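Local coordinates for protein putative metalloprotease II (Bacteroides fragilis, PDB 4ON1) that probably acts as an extracellular zinc-dependent endopeptidase, a matrixin-like relative of fragilysin encoded by the bacterium's pathogenicity island, at residues K252-E264 with R288-S302. Sequence-based numbering, arbitrary orientation.
Sequences KGGASDYEVSALE and RDGTWDSGKTFGYAS
Arg288 turns both terminal nitrogens on one backbone oxygen, Gly254 O: Arg288 NH2 sits 2.9 Å from it with a fairly straight N-H (159°), and NH1 makes a longer, more bent bond. The oxygen lies in the guanidinium plane, yet both nitrogens reach it from the same face of its own carbonyl. Arg288 NH1 also donates to Thr291 O at 2.7 Å; these bonds, with the salt bridge from NE to Glu210, probably fix its rotation. The Trp292 ring lies nearly parallel against one face of the guanidinium, with NE1 over its centre. Next door, Ala255 O and Thr291 O stand just 3.0 Å apart, two acceptors that cannot bond each other; two waters donate to Ala255 O; one accepts from Thr291 N, the other from Gly295 N and also bonds Thr291 OG1.

Further along, Asp293 N donates to Asp257 O at 2.8 Å, while Ala262 CB packs on Trp292 CD1. Glu259 has CG between its backbone N and carbonyl carbon (chi1 58°), which lays CG over the Tyr300 ring as a CH-pi contact; the bend at chi2 then carries OE1 to a weak bond from Thr297 OG1. Leu263 CD2 meets the edge of the Tyr300 ring, 3.7 Å from Tyr300 CD2.

The first turns of helix 259-271 (residues 259-264) cross strand 299-301 at -63°, with Ile321 of antiparallel strand 319-323 touching Leu263, Trp292 and Tyr300, and Ala301 touching the zinc ligand His338 on helix 331-340.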
loop_
_atom_site.group_PDB
_atom_site.type_symbol
_atom_site.label_atom_id
_atom_site.label_comp_id
_atom_site.label_asym_id
_atom_site.label_seq_id
_atom_site.Cartn_x
_atom_site.Cartn_y
_atom_site.Cartn_z
ATOM N N LYS A 252 -16.571 -11.280 -7.356
ATOM C CA LYS A 252 -16.430 -10.346 -8.479
ATOM C C LYS A 252 -17.282 -9.095 -8.297
ATOM O O LYS A 252 -18.218 -9.091 -7.498
ATOM C CB LYS A 252 -16.820 -11.036 -9.786
ATOM C CG LYS A 252 -16.075 -12.326 -10.059
ATOM C CD LYS A 252 -16.636 -13.009 -11.304
ATOM C CE LYS A 252 -16.047 -14.396 -11.506
ATOM N NZ LYS A 252 -16.661 -15.105 -12.667
ATOM N N GLY A 253 -16.966 -8.046 -9.055
ATOM C CA GLY A 253 -17.758 -6.822 -9.063
ATOM C C GLY A 253 -17.775 -6.192 -10.448
ATOM O O GLY A 253 -16.929 -6.525 -11.284
ATOM N N GLY A 254 -18.748 -5.325 -10.730
ATOM C CA GLY A 254 -18.756 -4.644 -12.016
ATOM C C GLY A 254 -17.834 -3.437 -11.962
ATOM O O GLY A 254 -17.560 -2.893 -10.885
ATOM N N ALA A 255 -17.390 -2.980 -13.126
ATOM C CA ALA A 255 -16.400 -1.905 -13.187
ATOM C C ALA A 255 -16.893 -0.528 -12.736
ATOM O O ALA A 255 -16.148 0.229 -12.107
ATOM C CB ALA A 255 -15.853 -1.808 -14.608
ATOM N N SER A 256 -18.147 -0.211 -13.042
ATOM C CA SER A 256 -18.695 1.108 -12.738
ATOM C C SER A 256 -19.544 1.124 -11.475
ATOM O O SER A 256 -20.148 2.147 -11.153
ATOM C CB SER A 256 -19.537 1.610 -13.912
ATOM O OG SER A 256 -20.715 0.828 -14.043
ATOM N N ASP A 257 -19.583 -0.005 -10.770
ATOM C CA ASP A 257 -20.470 -0.177 -9.618
ATOM C C ASP A 257 -20.406 0.950 -8.594
ATOM O O ASP A 257 -19.380 1.600 -8.414
ATOM C CB ASP A 257 -20.163 -1.494 -8.905
ATOM C CG ASP A 257 -20.623 -2.708 -9.688
ATOM O OD1 ASP A 257 -21.045 -2.546 -10.854
ATOM O OD2 ASP A 257 -20.552 -3.826 -9.131
ATOM N N TYR A 258 -21.524 1.140 -7.904
ATOM C CA TYR A 258 -21.662 2.180 -6.904
ATOM C C TYR A 258 -21.066 1.657 -5.616
ATOM O O TYR A 258 -21.300 0.502 -5.247
ATOM C CB TYR A 258 -23.125 2.545 -6.711
ATOM C CG TYR A 258 -23.380 3.558 -5.625
ATOM C CD1 TYR A 258 -22.645 4.737 -5.553
ATOM C CD2 TYR A 258 -24.371 3.345 -4.681
ATOM C CE1 TYR A 258 -22.890 5.671 -4.566
ATOM C CE2 TYR A 258 -24.628 4.273 -3.696
ATOM C CZ TYR A 258 -23.882 5.430 -3.639
ATOM O OH TYR A 258 -24.136 6.351 -2.654
ATOM N N GLU A 259 -20.277 2.497 -4.952
ATOM C CA GLU A 259 -19.451 2.062 -3.833
ATOM C C GLU A 259 -20.260 1.481 -2.673
ATOM O O GLU A 259 -19.822 0.512 -2.050
ATOM C CB GLU A 259 -18.555 3.213 -3.354
ATOM C CG GLU A 259 -19.288 4.476 -2.915
ATOM C CD GLU A 259 -19.386 5.506 -4.039
ATOM O OE1 GLU A 259 -19.212 5.135 -5.219
ATOM O OE2 GLU A 259 -19.628 6.692 -3.740
ATOM N N VAL A 260 -21.412 2.073 -2.367
ATOM C CA VAL A 260 -22.227 1.594 -1.249
ATOM C C VAL A 260 -22.730 0.173 -1.511
ATOM O O VAL A 260 -22.645 -0.694 -0.643
ATOM C CB VAL A 260 -23.418 2.525 -0.982
ATOM C CG1 VAL A 260 -24.316 1.967 0.125
ATOM C CG2 VAL A 260 -22.930 3.922 -0.612
ATOM N N SER A 261 -23.237 -0.056 -2.719
ATOM C CA SER A 261 -23.671 -1.381 -3.142
ATOM C C SER A 261 -22.503 -2.361 -3.173
ATOM O O SER A 261 -22.634 -3.515 -2.751
ATOM C CB SER A 261 -24.323 -1.312 -4.521
ATOM O OG SER A 261 -25.177 -0.192 -4.606
ATOM N N ALA A 262 -21.363 -1.903 -3.686
ATOM C CA ALA A 262 -20.174 -2.750 -3.785
ATOM C C ALA A 262 -19.677 -3.194 -2.409
ATOM O O ALA A 262 -19.287 -4.345 -2.217
ATOM C CB ALA A 262 -19.070 -2.030 -4.540
ATOM N N LEU A 263 -19.682 -2.282 -1.448
ATOM C CA LEU A 263 -19.253 -2.632 -0.094
ATOM C C LEU A 263 -20.197 -3.657 0.538
ATOM O O LEU A 263 -19.758 -4.670 1.095
ATOM C CB LEU A 263 -19.192 -1.388 0.792
ATOM C CG LEU A 263 -18.761 -1.670 2.233
ATOM C CD1 LEU A 263 -17.380 -2.315 2.260
ATOM C CD2 LEU A 263 -18.775 -0.398 3.056
ATOM N N GLU A 264 -21.497 -3.385 0.443
ATOM C CA GLU A 264 -22.516 -4.282 0.981
ATOM C C GLU A 264 -22.425 -5.661 0.335
ATOM O O GLU A 264 -22.529 -6.684 1.010
ATOM C CB GLU A 264 -23.917 -3.691 0.765
ATOM C CG GLU A 264 -24.212 -2.487 1.655
ATOM C CD GLU A 264 -25.605 -1.913 1.439
ATOM O OE1 GLU A 264 -26.428 -2.576 0.770
ATOM O OE2 GLU A 264 -25.872 -0.791 1.929
ATOM N N ARG A 288 -9.161 -4.003 -5.806
ATOM C CA ARG A 288 -9.193 -4.125 -7.262
ATOM C C ARG A 288 -8.234 -3.116 -7.854
ATOM O O ARG A 288 -7.851 -2.157 -7.181
ATOM C CB ARG A 288 -10.598 -3.892 -7.811
ATOM C CG ARG A 288 -11.133 -2.506 -7.469
ATOM C CD ARG A 288 -12.265 -2.078 -8.385
ATOM N NE ARG A 288 -13.309 -3.093 -8.497
ATOM C CZ ARG A 288 -14.461 -2.905 -9.133
ATOM N NH1 ARG A 288 -14.723 -1.730 -9.691
ATOM N NH2 ARG A 288 -15.352 -3.884 -9.199
ATOM N N ASP A 289 -7.824 -3.325 -9.099
ATOM C CA ASP A 289 -6.944 -2.350 -9.721
ATOM C C ASP A 289 -7.713 -1.087 -10.098
ATOM O O ASP A 289 -7.171 0.014 -10.045
ATOM C CB ASP A 289 -6.265 -2.923 -10.955
ATOM C CG ASP A 289 -5.285 -1.953 -11.559
ATOM O OD1 ASP A 289 -5.560 -1.430 -12.654
ATOM O OD2 ASP A 289 -4.250 -1.690 -10.919
ATOM N N GLY A 290 -8.977 -1.259 -10.476
ATOM C CA GLY A 290 -9.797 -0.168 -10.959
ATOM C C GLY A 290 -10.451 0.670 -9.877
ATOM O O GLY A 290 -9.957 0.769 -8.756
ATOM N N THR A 291 -11.576 1.284 -10.228
ATOM C CA THR A 291 -12.272 2.195 -9.332
ATOM C C THR A 291 -13.761 1.897 -9.303
ATOM O O THR A 291 -14.225 0.953 -9.937
ATOM C CB THR A 291 -12.089 3.654 -9.764
ATOM O OG1 THR A 291 -12.515 3.793 -11.125
ATOM C CG2 THR A 291 -10.633 4.079 -9.627
ATOM N N TRP A 292 -14.507 2.718 -8.570
ATOM C CA TRP A 292 -15.956 2.601 -8.530
ATOM C C TRP A 292 -16.609 3.882 -9.023
ATOM O O TRP A 292 -15.935 4.902 -9.199
ATOM C CB TRP A 292 -16.439 2.269 -7.116
ATOM C CG TRP A 292 -16.020 0.908 -6.674
ATOM C CD1 TRP A 292 -16.740 -0.247 -6.786
ATOM C CD2 TRP A 292 -14.767 0.547 -6.079
ATOM N NE1 TRP A 292 -16.016 -1.303 -6.288
ATOM C CE2 TRP A 292 -14.801 -0.843 -5.850
ATOM C CE3 TRP A 292 -13.623 1.265 -5.717
ATOM C CZ2 TRP A 292 -13.737 -1.527 -5.265
ATOM C CZ3 TRP A 292 -12.569 0.585 -5.140
ATOM C CH2 TRP A 292 -12.633 -0.798 -4.917
ATOM N N ASP A 293 -17.918 3.815 -9.254
ATOM C CA ASP A 293 -18.704 4.976 -9.656
ATOM C C ASP A 293 -18.089 5.692 -10.859
ATOM O O ASP A 293 -17.784 6.886 -10.787
ATOM C CB ASP A 293 -18.856 5.960 -8.491
ATOM C CG ASP A 293 -19.968 6.969 -8.725
ATOM O OD1 ASP A 293 -21.037 6.566 -9.234
ATOM O OD2 ASP A 293 -19.769 8.163 -8.415
ATOM N N SER A 294 -17.881 4.947 -11.943
ATOM C CA SER A 294 -17.350 5.503 -13.188
ATOM C C SER A 294 -16.100 6.364 -12.984
ATOM O O SER A 294 -16.003 7.464 -13.529
ATOM C CB SER A 294 -18.432 6.320 -13.893
ATOM O OG SER A 294 -19.592 5.532 -14.090
ATOM N N GLY A 295 -15.156 5.869 -12.190
ATOM C CA GLY A 295 -13.887 6.553 -11.986
ATOM C C GLY A 295 -13.846 7.591 -10.883
ATOM O O GLY A 295 -12.782 8.121 -10.561
ATOM N N LYS A 296 -14.994 7.877 -10.280
ATOM C CA LYS A 296 -15.060 8.950 -9.291
ATOM C C LYS A 296 -14.708 8.484 -7.865
ATOM O O LYS A 296 -14.333 9.292 -7.010
ATOM C CB LYS A 296 -16.457 9.573 -9.315
ATOM C CG LYS A 296 -16.809 10.243 -10.647
ATOM C CD LYS A 296 -18.241 10.767 -10.652
ATOM C CE LYS A 296 -18.468 11.754 -11.791
ATOM N NZ LYS A 296 -19.754 12.501 -11.650
ATOM N N THR A 297 -14.801 7.184 -7.608
ATOM C CA THR A 297 -14.517 6.675 -6.263
ATOM C C THR A 297 -13.302 5.752 -6.217
ATOM O O THR A 297 -13.242 4.762 -6.944
ATOM C CB THR A 297 -15.741 5.924 -5.690
ATOM O OG1 THR A 297 -16.828 6.844 -5.528
ATOM C CG2 THR A 297 -15.411 5.313 -4.329
ATOM N N PHE A 298 -12.348 6.066 -5.345
ATOM C CA PHE A 298 -11.109 5.293 -5.272
ATOM C C PHE A 298 -11.130 4.296 -4.124
ATOM O O PHE A 298 -10.404 3.301 -4.133
ATOM C CB PHE A 298 -9.905 6.222 -5.105
ATOM C CG PHE A 298 -9.915 7.398 -6.037
ATOM C CD1 PHE A 298 -10.295 7.244 -7.361
ATOM C CD2 PHE A 298 -9.545 8.654 -5.588
ATOM C CE1 PHE A 298 -10.310 8.331 -8.225
ATOM C CE2 PHE A 298 -9.555 9.743 -6.442
ATOM C CZ PHE A 298 -9.940 9.577 -7.764
ATOM N N GLY A 299 -11.960 4.578 -3.129
ATOM C CA GLY A 299 -12.060 3.741 -1.950
ATOM C C GLY A 299 -13.295 4.139 -1.172
ATOM O O GLY A 299 -13.846 5.217 -1.389
ATOM N N TYR A 300 -13.746 3.266 -0.280
ATOM C CA TYR A 300 -14.937 3.542 0.511
ATOM C C TYR A 300 -14.924 2.705 1.774
ATOM O O TYR A 300 -14.750 1.490 1.712
ATOM C CB TYR A 300 -16.205 3.268 -0.304
ATOM C CG TYR A 300 -17.493 3.654 0.403
ATOM C CD1 TYR A 300 -17.919 4.973 0.454
ATOM C CD2 TYR A 300 -18.283 2.686 1.006
ATOM C CE1 TYR A 300 -19.096 5.316 1.098
ATOM C CE2 TYR A 300 -19.450 3.012 1.649
ATOM C CZ TYR A 300 -19.856 4.326 1.692
ATOM O OH TYR A 300 -21.033 4.635 2.330
ATOM N N ALA A 301 -15.101 3.366 2.914
ATOM C CA ALA A 301 -15.048 2.702 4.215
ATOM C C ALA A 301 -16.438 2.561 4.819
ATOM O O ALA A 301 -17.289 3.439 4.645
ATOM C CB ALA A 301 -14.134 3.479 5.163
ATOM N N SER A 302 -16.664 1.467 5.544
ATOM C CA SER A 302 -17.982 1.188 6.118
ATOM C C SER A 302 -18.384 2.198 7.183
ATOM O O SER A 302 -19.567 2.370 7.457
ATOM C CB SER A 302 -18.033 -0.221 6.706
ATOM O OG SER A 302 -17.126 -0.358 7.770
HETATM O O HOH W 1 -12.895 0.106 -12.317
HETATM O O HOH W 2 -15.041 2.832 -11.998
#